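Local structure of DNA-directed RNA polymerase subunit Rpo11 (Thermoplasma acidophilum, 1XPP) at residues E10-V15 with E26-D31; K20-V25 with Q64-V69; L34-V39 with A51-K56. The protein probably serves as a small subunit of the archaeal RNA polymerase, the enzyme that transcribes DNA into RNA from the four ribonucleoside triphosphates. One frame throughout, in Å; residues are numbered along the deposited sequence.

Contact 1: residues E10-V15 with E26-D31; sequences ESSLRV and EMINYD
Tyr30 brings one face of its ring against Ser11 by placing CG anti to its own carbonyl carbon (chi1 -69°). Ser11 holds OG between its backbone N and carbonyl carbon (chi1 62°), which brings OG to 3.4 Å from Tyr30 CE2. This is the open end of the beta hairpin formed by strands 12-19 and 22-28, at one edge of the sheet of the Rpb3/Rpb11 dimerisation fold. The pairing is antiparallel. Ser12 and Ile28 form a hydrogen-bonded pair, with Ile28 N to Ser12 O at 2.8 Å and Ser12 N to Ile28 O at 3.0 Å. Arg14 and Glu26 form the next such pair. Between them Leu13 and Met27 are a non-hydrogen-bonded pair, and their side chains run side by side, Leu13 CB 3.9 Å from Met27 SD. Past the strand end the Asn29 amide takes over: ND2 reaches Glu10 O at 2.9 Å, nearly in the amide plane but tilted from the carbonyl plane. The same nitrogen also bonds Glu10 of a third subunit. The Tyr30 ring has Met27 CE on one face and Ser11 CB on the other, both offset toward the rim. Ser11 CB lies 3.5 Å from the ring centroid, a CH-pi contact. Gln95 of the second subunit bonds both Ser11 OG and Tyr30 OH, tying this end of the hairpin to the long helix of that subunit. The Arg14 guanidinium forms salt bridges with Glu99 of the second and of the fourth subunit. At the ring edge, Ser12 O lies 3.2 Å from Tyr30 CE1, near the ring plane.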
loop_
_atom_site.group_PDB
_atom_site.type_symbol
_atom_site.label_atom_id
_atom_site.label_comp_id
_atom_site.label_asym_id
_atom_site.label_seq_id
_atom_site.Cartn_x
_atom_site.Cartn_y
_atom_site.Cartn_z
ATOM N N GLU D 10 -1.730 2.562 -1.555
ATOM C CA GLU D 10 -1.499 2.358 -2.976
ATOM C C GLU D 10 -0.961 0.956 -3.237
ATOM O O GLU D 10 -0.159 0.425 -2.468
ATOM C CB GLU D 10 -0.544 3.403 -3.554
ATOM C CG GLU D 10 -0.933 3.901 -4.937
ATOM C CD GLU D 10 -2.287 4.614 -4.945
ATOM O OE1 GLU D 10 -2.351 5.812 -4.562
ATOM O OE2 GLU D 10 -3.290 3.973 -5.341
ATOM N N SER D 11 -1.409 0.372 -4.340
ATOM C CA SER D 11 -0.946 -0.966 -4.725
ATOM C C SER D 11 0.370 -0.860 -5.477
ATOM O O SER D 11 0.679 0.191 -6.052
ATOM C CB SER D 11 -1.992 -1.630 -5.591
ATOM O OG SER D 11 -2.186 -0.881 -6.768
ATOM N N SER D 12 1.145 -1.942 -5.497
ATOM C CA SER D 12 2.334 -1.980 -6.342
ATOM C C SER D 12 2.659 -3.413 -6.724
ATOM O O SER D 12 2.213 -4.350 -6.052
ATOM C CB SER D 12 3.533 -1.326 -5.638
ATOM O OG SER D 12 3.911 -2.074 -4.509
ATOM N N LEU D 13 3.448 -3.587 -7.772
ATOM C CA LEU D 13 3.912 -4.931 -8.136
ATOM C C LEU D 13 5.342 -4.916 -8.611
ATOM O O LEU D 13 5.866 -3.842 -8.970
ATOM C CB LEU D 13 2.992 -5.555 -9.186
ATOM C CG LEU D 13 2.641 -4.706 -10.413
ATOM C CD1 LEU D 13 3.779 -4.740 -11.448
ATOM C CD2 LEU D 13 1.305 -5.130 -11.058
ATOM N N ARG D 14 5.948 -6.106 -8.650
ATOM C CA ARG D 14 7.386 -6.232 -8.931
ATOM C C ARG D 14 7.595 -7.615 -9.475
ATOM O O ARG D 14 7.137 -8.589 -8.869
ATOM C CB ARG D 14 8.178 -6.093 -7.625
ATOM C CG ARG D 14 9.713 -6.193 -7.752
ATOM C CD ARG D 14 10.280 -4.893 -8.253
ATOM N NE ARG D 14 11.742 -4.839 -8.312
ATOM C CZ ARG D 14 12.487 -5.451 -9.232
ATOM N NH1 ARG D 14 11.916 -6.214 -10.158
ATOM N NH2 ARG D 14 13.814 -5.291 -9.226
ATOM N N VAL D 15 8.296 -7.723 -10.591
ATOM C CA VAL D 15 8.723 -9.028 -11.090
ATOM C C VAL D 15 9.818 -9.546 -10.159
ATOM O O VAL D 15 10.797 -8.849 -9.914
ATOM C CB VAL D 15 9.258 -8.957 -12.542
ATOM C CG1 VAL D 15 9.890 -10.281 -12.954
ATOM C CG2 VAL D 15 8.094 -8.599 -13.515
ATOM N N GLU D 26 5.362 -10.276 -7.488
ATOM C CA GLU D 26 4.878 -9.929 -6.159
ATOM C C GLU D 26 3.866 -8.794 -6.288
ATOM O O GLU D 26 4.159 -7.777 -6.961
ATOM C CB GLU D 26 6.051 -9.510 -5.262
ATOM C CG GLU D 26 5.676 -9.490 -3.782
ATOM C CD GLU D 26 6.873 -9.199 -2.885
ATOM O OE1 GLU D 26 7.783 -8.466 -3.326
ATOM O OE2 GLU D 26 6.881 -9.672 -1.728
ATOM N N MET D 27 2.699 -8.980 -5.679
ATOM C CA MET D 27 1.566 -8.050 -5.744
ATOM C C MET D 27 1.237 -7.544 -4.363
ATOM O O MET D 27 0.827 -8.325 -3.492
ATOM C CB MET D 27 0.326 -8.746 -6.303
ATOM C CG MET D 27 0.602 -9.661 -7.446
ATOM S SD MET D 27 0.654 -8.679 -8.930
ATOM C CE MET D 27 -1.032 -8.036 -9.144
ATOM N N ILE D 28 1.409 -6.240 -4.157
ATOM C CA ILE D 28 1.315 -5.650 -2.836
ATOM C C ILE D 28 0.099 -4.726 -2.740
ATOM O O ILE D 28 -0.111 -3.872 -3.605
ATOM C CB ILE D 28 2.631 -4.873 -2.487
ATOM C CG1 ILE D 28 3.842 -5.824 -2.615
ATOM C CG2 ILE D 28 2.497 -4.229 -1.124
ATOM C CD1 ILE D 28 5.187 -5.241 -2.275
ATOM N N ASN D 29 -0.677 -4.877 -1.665
ATOM C CA ASN D 29 -1.887 -4.069 -1.427
ATOM C C ASN D 29 -3.006 -4.144 -2.457
ATOM O O ASN D 29 -3.727 -3.166 -2.681
ATOM C CB ASN D 29 -1.532 -2.601 -1.231
ATOM C CG ASN D 29 -0.568 -2.408 -0.139
ATOM O OD1 ASN D 29 -0.617 -3.107 0.880
ATOM N ND2 ASN D 29 0.341 -1.460 -0.325
ATOM N N TYR D 30 -3.151 -5.284 -3.119
ATOM C CA TYR D 30 -4.293 -5.450 -3.975
ATOM C C TYR D 30 -5.373 -6.140 -3.190
ATOM O O TYR D 30 -5.086 -6.849 -2.214
ATOM C CB TYR D 30 -3.970 -6.280 -5.221
ATOM C CG TYR D 30 -3.069 -5.557 -6.172
ATOM C CD1 TYR D 30 -1.695 -5.678 -6.057
ATOM C CD2 TYR D 30 -3.600 -4.706 -7.142
ATOM C CE1 TYR D 30 -0.841 -5.002 -6.912
ATOM C CE2 TYR D 30 -2.752 -4.025 -8.032
ATOM C CZ TYR D 30 -1.372 -4.178 -7.881
ATOM O OH TYR D 30 -0.532 -3.490 -8.727
ATOM N N ASP D 31 -6.605 -5.925 -3.624
ATOM C CA ASP D 31 -7.721 -6.731 -3.148
ATOM C C ASP D 31 -7.462 -8.172 -3.576
ATOM O O ASP D 31 -7.078 -8.398 -4.719
ATOM C CB ASP D 31 -9.054 -6.221 -3.735
ATOM C CG ASP D 31 -9.826 -5.375 -2.742
ATOM O OD1 ASP D 31 -9.459 -4.206 -2.571
ATOM O OD2 ASP D 31 -10.793 -5.886 -2.116
#

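Contact 2: residues K20-V25 with Q64-V69; sequences KNSITV and QIYVRV
Val25 packs against Ile65, Val25 CB 3.9 Å from Ile65 CG1. They lie on the buried face of an antiparallel strand pair, 22-28 with 64-69, in the middle of the four-stranded sheet of the Rpb3/Rpb11 dimerisation fold. Ile23 and Val67 continue this face, with Ile23 CG2 4.3 Å from Val67 CB. Helix 74-105 covers Ile23 and Val67 through Ile78, helix 32-42 covers Ile65, and Phe96 and Phe100 of the second subunit reach Val25 and Ile23. Both pairs are hydrogen-bonded, as in Ile65 N to Val25 O at 2.8 Å. At the far end Val69 N bonds Asn21 O almost straight, with an angle of 165° at the hydrogen.

The other face carries Ser22, Thr24, Tyr66 and Arg68 and is more polar. Ser22 is buried, but Thr24, Tyr66 and Arg68 are partly exposed. Here the cross-strand pairs are non-hydrogen-bonded, and their CA atoms lie closer together. Tyr66 has CG anti to its backbone N (chi1 167°), which leans the ring obliquely across toward Ser22. Its CE1 comes within 3.6 Å of Ser22 CB, while Thr24 OG1 meets the ring edge at CD1. Thr24 CG2 touches Gln64 OE1 where the two side chains cross. The Arg68 guanidinium forms salt bridges with Asp49 and Glu50 of the outer strand 48-54. Tyr66 OH lies at the edge of that guanidinium. A water joins the two strands on this side, 2.6 Å from Tyr66 OH and 3.0 Å from Ser22 OG.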
loop_
_atom_site.group_PDB
_atom_site.type_symbol
_atom_site.label_atom_id
_atom_site.label_comp_id
_atom_site.label_asym_id
_atom_site.label_seq_id
_atom_site.Cartn_x
_atom_site.Cartn_y
_atom_site.Cartn_z
ATOM N N LYS D 20 12.726 -19.425 -18.234
ATOM C CA LYS D 20 12.428 -19.669 -19.651
ATOM C C LYS D 20 11.054 -19.174 -20.106
ATOM O O LYS D 20 10.947 -18.181 -20.835
ATOM C CB LYS D 20 12.594 -21.160 -19.983
ATOM C CG LYS D 20 14.042 -21.646 -19.991
ATOM C CD LYS D 20 14.246 -22.730 -21.036
ATOM C CE LYS D 20 15.586 -23.430 -20.876
ATOM N NZ LYS D 20 15.635 -24.666 -21.720
ATOM N N ASN D 21 10.016 -19.869 -19.662
ATOM C CA ASN D 21 8.661 -19.593 -20.060
ATOM C C ASN D 21 7.827 -19.281 -18.852
ATOM O O ASN D 21 6.648 -19.610 -18.822
ATOM C CB ASN D 21 8.073 -20.824 -20.732
ATOM C CG ASN D 21 8.923 -21.313 -21.888
ATOM O OD1 ASN D 21 9.448 -20.514 -22.673
ATOM N ND2 ASN D 21 9.096 -22.629 -21.976
ATOM N N SER D 22 8.431 -18.647 -17.862
ATOM C CA SER D 22 7.677 -18.358 -16.639
ATOM C C SER D 22 8.065 -17.050 -15.976
ATOM O O SER D 22 9.145 -16.476 -16.211
ATOM C CB SER D 22 7.762 -19.522 -15.654
ATOM O OG SER D 22 9.033 -19.533 -15.063
ATOM N N ILE D 23 7.167 -16.567 -15.118
ATOM C CA ILE D 23 7.424 -15.333 -14.420
ATOM C C ILE D 23 6.675 -15.393 -13.106
ATOM O O ILE D 23 5.608 -16.042 -13.005
ATOM C CB ILE D 23 6.984 -14.103 -15.284
ATOM C CG1 ILE D 23 7.610 -12.821 -14.768
ATOM C CG2 ILE D 23 5.440 -14.020 -15.391
ATOM C CD1 ILE D 23 7.456 -11.605 -15.742
ATOM N N THR D 24 7.267 -14.761 -12.099
ATOM C CA THR D 24 6.629 -14.593 -10.803
ATOM C C THR D 24 6.627 -13.125 -10.447
ATOM O O THR D 24 7.647 -12.445 -10.586
ATOM C CB THR D 24 7.414 -15.351 -9.714
ATOM O OG1 THR D 24 7.547 -16.702 -10.141
ATOM C CG2 THR D 24 6.698 -15.265 -8.354
ATOM N N VAL D 25 5.460 -12.650 -10.022
ATOM C CA VAL D 25 5.249 -11.266 -9.693
ATOM C C VAL D 25 4.729 -11.149 -8.270
ATOM O O VAL D 25 3.786 -11.850 -7.881
ATOM C CB VAL D 25 4.230 -10.613 -10.687
ATOM C CG1 VAL D 25 4.084 -9.140 -10.410
ATOM C CG2 VAL D 25 4.666 -10.841 -12.107
ATOM N N GLN D 64 1.869 -13.419 -4.295
ATOM C CA GLN D 64 2.603 -13.592 -5.525
ATOM C C GLN D 64 1.706 -14.294 -6.536
ATOM O O GLN D 64 0.754 -15.016 -6.179
ATOM C CB GLN D 64 3.820 -14.464 -5.294
ATOM C CG GLN D 64 4.980 -13.771 -4.559
ATOM C CD GLN D 64 6.122 -14.705 -4.239
ATOM O OE1 GLN D 64 6.516 -15.516 -5.068
ATOM N NE2 GLN D 64 6.701 -14.547 -3.041
ATOM N N ILE D 65 1.963 -14.012 -7.813
ATOM C CA ILE D 65 1.388 -14.813 -8.881
ATOM C C ILE D 65 2.504 -15.396 -9.736
ATOM O O ILE D 65 3.557 -14.786 -9.898
ATOM C CB ILE D 65 0.354 -14.014 -9.753
ATOM C CG1 ILE D 65 1.010 -12.855 -10.498
ATOM C CG2 ILE D 65 -0.801 -13.527 -8.919
ATOM C CD1 ILE D 65 0.156 -12.313 -11.648
ATOM N N TYR D 66 2.266 -16.621 -10.228
ATOM C CA TYR D 66 3.213 -17.369 -11.030
ATOM C C TYR D 66 2.497 -17.811 -12.317
ATOM O O TYR D 66 1.380 -18.337 -12.269
ATOM C CB TYR D 66 3.613 -18.637 -10.273
ATOM C CG TYR D 66 4.348 -19.655 -11.112
ATOM C CD1 TYR D 66 5.595 -19.356 -11.679
ATOM C CD2 TYR D 66 3.783 -20.880 -11.369
ATOM C CE1 TYR D 66 6.266 -20.313 -12.447
ATOM C CE2 TYR D 66 4.446 -21.832 -12.131
ATOM C CZ TYR D 66 5.672 -21.536 -12.651
ATOM O OH TYR D 66 6.305 -22.485 -13.422
ATOM N N VAL D 67 3.154 -17.589 -13.447
ATOM C CA VAL D 67 2.572 -17.956 -14.735
ATOM C C VAL D 67 3.641 -18.671 -15.542
ATOM O O VAL D 67 4.758 -18.170 -15.666
ATOM C CB VAL D 67 2.102 -16.683 -15.527
ATOM C CG1 VAL D 67 1.496 -17.067 -16.865
ATOM C CG2 VAL D 67 1.082 -15.864 -14.711
ATOM N N ARG D 68 3.283 -19.831 -16.067
ATOM C CA ARG D 68 4.124 -20.526 -17.049
ATOM C C ARG D 68 3.334 -20.746 -18.339
ATOM O O ARG D 68 2.204 -21.181 -18.307
ATOM C CB ARG D 68 4.622 -21.861 -16.511
ATOM C CG ARG D 68 5.531 -22.633 -17.503
ATOM C CD ARG D 68 6.131 -23.893 -16.859
ATOM N NE ARG D 68 5.174 -24.593 -16.010
ATOM C CZ ARG D 68 4.500 -25.684 -16.363
ATOM N NH1 ARG D 68 4.678 -26.231 -17.558
ATOM N NH2 ARG D 68 3.647 -26.239 -15.511
ATOM N N VAL D 69 3.985 -20.467 -19.466
ATOM C CA VAL D 69 3.346 -20.570 -20.785
ATOM C C VAL D 69 3.873 -21.776 -21.601
ATOM O O VAL D 69 5.037 -22.182 -21.427
ATOM C CB VAL D 69 3.524 -19.230 -21.573
ATOM C CG1 VAL D 69 2.773 -18.068 -20.842
ATOM C CG2 VAL D 69 4.967 -18.859 -21.772
HETATM O O HOH W 1 8.804 -22.308 -14.049
#

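Contact 3: residues L34-V39 with A51-K56; sequences LLRTLV and ARYYIK
Arg36 lays its aliphatic stem across the ring of Tyr53. Its chain is extended from CG to NE, and CG stands over one face, 3.9 Å from the ring centroid, in a CH-pi contact. The guanidinium is turned steeply to the ring, the planes 78° apart, so the two groups are not stacked. Arg36 CD passes Tyr53 OH at 3.6 Å. Tyr53 reaches this position because its CG sits between the backbone N and the carbonyl carbon (chi1 57°), which stands the ring up beside the helix. Val39 meets the ring at right angles, with CB at the edge, in the ring plane, 3.9 Å from Tyr53 CD2. Its CG1 lies anti to the backbone N (chi1 166°) and meets both Ala51 O, at 3.6 Å, and the Tyr53 ring edge; CG2 touches Tyr53 CB. Trimming Tyr53 to an alanine would probably leave the Arg36 stem without the surface it lies on and open a gap beside Val39. Farther along, Leu35 CD1 meets Ile55 CD1 at 4.0 Å. No hydrogen bond crosses the contact; it is held by packing. Arg36, Tyr53 and Ile55 are partly exposed.

Helix 34-39 runs antiparallel to strand 51-54, their axes 8.2 Å apart at closest approach. This is the short helix of the alpha/beta dimerisation fold, packed on 48-54, one of the two edge strands within this chain. Its Val39 also leans on Ile65 of the neighbouring strand 64-69, Leu38 turns to helix 74-105, and Leu34 and Thr37 pack on Leu88 and Tyr89 of the second subunit.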
loop_
_atom_site.group_PDB
_atom_site.type_symbol
_atom_site.label_atom_id
_atom_site.label_comp_id
_atom_site.label_asym_id
_atom_site.label_seq_id
_atom_site.Cartn_x
_atom_site.Cartn_y
_atom_site.Cartn_z
ATOM N N LEU D 34 -9.096 -9.219 -6.788
ATOM C CA LEU D 34 -8.349 -8.884 -8.021
ATOM C C LEU D 34 -7.356 -9.994 -8.415
ATOM O O LEU D 34 -7.295 -10.416 -9.570
ATOM C CB LEU D 34 -7.625 -7.521 -7.895
ATOM C CG LEU D 34 -6.850 -7.156 -9.189
ATOM C CD1 LEU D 34 -6.903 -5.671 -9.514
ATOM C CD2 LEU D 34 -5.436 -7.594 -9.050
ATOM N N LEU D 35 -6.602 -10.500 -7.446
ATOM C CA LEU D 35 -5.606 -11.502 -7.785
ATOM C C LEU D 35 -6.251 -12.772 -8.322
ATOM O O LEU D 35 -5.765 -13.358 -9.286
ATOM C CB LEU D 35 -4.697 -11.804 -6.576
ATOM C CG LEU D 35 -4.089 -10.549 -5.881
ATOM C CD1 LEU D 35 -3.252 -10.945 -4.671
ATOM C CD2 LEU D 35 -3.258 -9.760 -6.812
ATOM N N ARG D 36 -7.324 -13.220 -7.666
ATOM C CA ARG D 36 -7.966 -14.477 -8.071
ATOM C C ARG D 36 -8.625 -14.321 -9.419
ATOM O O ARG D 36 -8.532 -15.208 -10.251
ATOM C CB ARG D 36 -8.975 -14.911 -7.009
ATOM C CG ARG D 36 -8.344 -15.082 -5.654
ATOM C CD ARG D 36 -9.262 -15.861 -4.737
ATOM N NE ARG D 36 -8.895 -15.653 -3.337
ATOM C CZ ARG D 36 -9.444 -14.728 -2.549
ATOM N NH1 ARG D 36 -10.396 -13.923 -3.016
ATOM N NH2 ARG D 36 -9.034 -14.609 -1.296
ATOM N N THR D 37 -9.248 -13.157 -9.649
ATOM C CA THR D 37 -9.896 -12.868 -10.943
ATOM C C THR D 37 -8.851 -12.841 -12.056
ATOM O O THR D 37 -9.044 -13.394 -13.131
ATOM C CB THR D 37 -10.664 -11.526 -10.908
ATOM O OG1 THR D 37 -11.664 -11.610 -9.905
ATOM C CG2 THR D 37 -11.353 -11.224 -12.255
ATOM N N LEU D 38 -7.714 -12.232 -11.757
ATOM C CA LEU D 38 -6.658 -12.169 -12.730
ATOM C C LEU D 38 -6.176 -13.562 -13.143
ATOM O O LEU D 38 -6.004 -13.859 -14.326
ATOM C CB LEU D 38 -5.518 -11.318 -12.184
ATOM C CG LEU D 38 -4.309 -11.217 -13.104
ATOM C CD1 LEU D 38 -4.668 -10.674 -14.500
ATOM C CD2 LEU D 38 -3.222 -10.385 -12.443
ATOM N N VAL D 39 -5.962 -14.419 -12.143
ATOM C CA VAL D 39 -5.501 -15.774 -12.380
ATOM C C VAL D 39 -6.569 -16.587 -13.132
ATOM O O VAL D 39 -6.236 -17.281 -14.105
ATOM C CB VAL D 39 -5.003 -16.408 -11.040
ATOM C CG1 VAL D 39 -4.823 -17.924 -11.165
ATOM C CG2 VAL D 39 -3.687 -15.757 -10.608
ATOM N N ALA D 51 -1.041 -21.220 -14.046
ATOM C CA ALA D 51 -1.172 -19.891 -13.444
ATOM C C ALA D 51 -1.711 -20.085 -12.058
ATOM O O ALA D 51 -2.742 -20.741 -11.861
ATOM C CB ALA D 51 -2.083 -19.006 -14.253
ATOM N N ARG D 52 -1.009 -19.497 -11.093
ATOM C CA ARG D 52 -1.327 -19.711 -9.693
ATOM C C ARG D 52 -1.234 -18.408 -8.938
ATOM O O ARG D 52 -0.360 -17.588 -9.212
ATOM C CB ARG D 52 -0.313 -20.658 -9.065
ATOM C CG ARG D 52 -0.145 -21.990 -9.787
ATOM C CD ARG D 52 -1.162 -23.001 -9.278
ATOM N NE ARG D 52 -1.165 -23.033 -7.821
ATOM C CZ ARG D 52 -1.768 -23.957 -7.079
ATOM N NH1 ARG D 52 -2.421 -24.960 -7.659
ATOM N NH2 ARG D 52 -1.704 -23.882 -5.751
ATOM N N TYR D 53 -2.115 -18.226 -7.967
ATOM C CA TYR D 53 -1.893 -17.183 -6.977
ATOM C C TYR D 53 -1.497 -17.819 -5.673
ATOM O O TYR D 53 -1.917 -18.956 -5.365
ATOM C CB TYR D 53 -3.135 -16.315 -6.764
ATOM C CG TYR D 53 -4.383 -17.063 -6.352
ATOM C CD1 TYR D 53 -4.622 -17.381 -4.996
ATOM C CD2 TYR D 53 -5.327 -17.432 -7.298
ATOM C CE1 TYR D 53 -5.776 -18.069 -4.624
ATOM C CE2 TYR D 53 -6.483 -18.094 -6.932
ATOM C CZ TYR D 53 -6.700 -18.415 -5.600
ATOM O OH TYR D 53 -7.863 -19.089 -5.269
ATOM N N TYR D 54 -0.744 -17.051 -4.900
ATOM C CA TYR D 54 -0.324 -17.452 -3.556
ATOM C C TYR D 54 -0.668 -16.305 -2.646
ATOM O O TYR D 54 -0.070 -15.222 -2.709
ATOM C CB TYR D 54 1.155 -17.766 -3.491
ATOM C CG TYR D 54 1.579 -18.774 -4.532
ATOM C CD1 TYR D 54 1.998 -18.368 -5.814
ATOM C CD2 TYR D 54 1.522 -20.138 -4.255
ATOM C CE1 TYR D 54 2.408 -19.316 -6.772
ATOM C CE2 TYR D 54 1.910 -21.067 -5.195
ATOM C CZ TYR D 54 2.347 -20.659 -6.437
ATOM O OH TYR D 54 2.721 -21.647 -7.315
ATOM N N ILE D 55 -1.667 -16.528 -1.801
ATOM C CA ILE D 55 -2.095 -15.461 -0.930
ATOM C C ILE D 55 -1.955 -15.914 0.505
ATOM O O ILE D 55 -1.163 -15.337 1.263
ATOM C CB ILE D 55 -3.522 -15.022 -1.253
ATOM C CG1 ILE D 55 -3.562 -14.399 -2.641
ATOM C CG2 ILE D 55 -4.024 -14.019 -0.208
ATOM C CD1 ILE D 55 -4.963 -14.244 -3.232
ATOM N N LYS D 56 -2.735 -16.919 0.892
ATOM C CA LYS D 56 -2.535 -17.440 2.252
ATOM C C LYS D 56 -1.637 -18.658 2.374
ATOM O O LYS D 56 -1.179 -18.993 3.478
ATOM C CB LYS D 56 -3.834 -17.626 3.009
ATOM C CG LYS D 56 -4.985 -18.147 2.234
ATOM C CD LYS D 56 -6.214 -17.347 2.648
ATOM C CE LYS D 56 -6.167 -15.938 2.055
ATOM N NZ LYS D 56 -6.930 -14.930 2.854
#

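The three contacts share one four-stranded sheet. Contact 1 joins an edge strand to strand 22-28, contact 2 continues from that strand to 64-69, and contact 3 packs helix 32-42 on the other edge strand. Centres of contacts 1 and 2 are about 15 Å apart; contact 3 is about 12 Å from each. Val25 CG1 packs on Leu13 CB at 3.9 Å, linking contacts 1 and 2. Met27 CE meets Leu35 CD2 at 3.7 Å, linking 1 and 3. Between 2 and 3, Tyr54 N probably bonds Gln64 O at 2.8 Å. All three touch the second subunit, another copy of this protein; this surface probably resembles the one that pairs with the Rpb3-type partner.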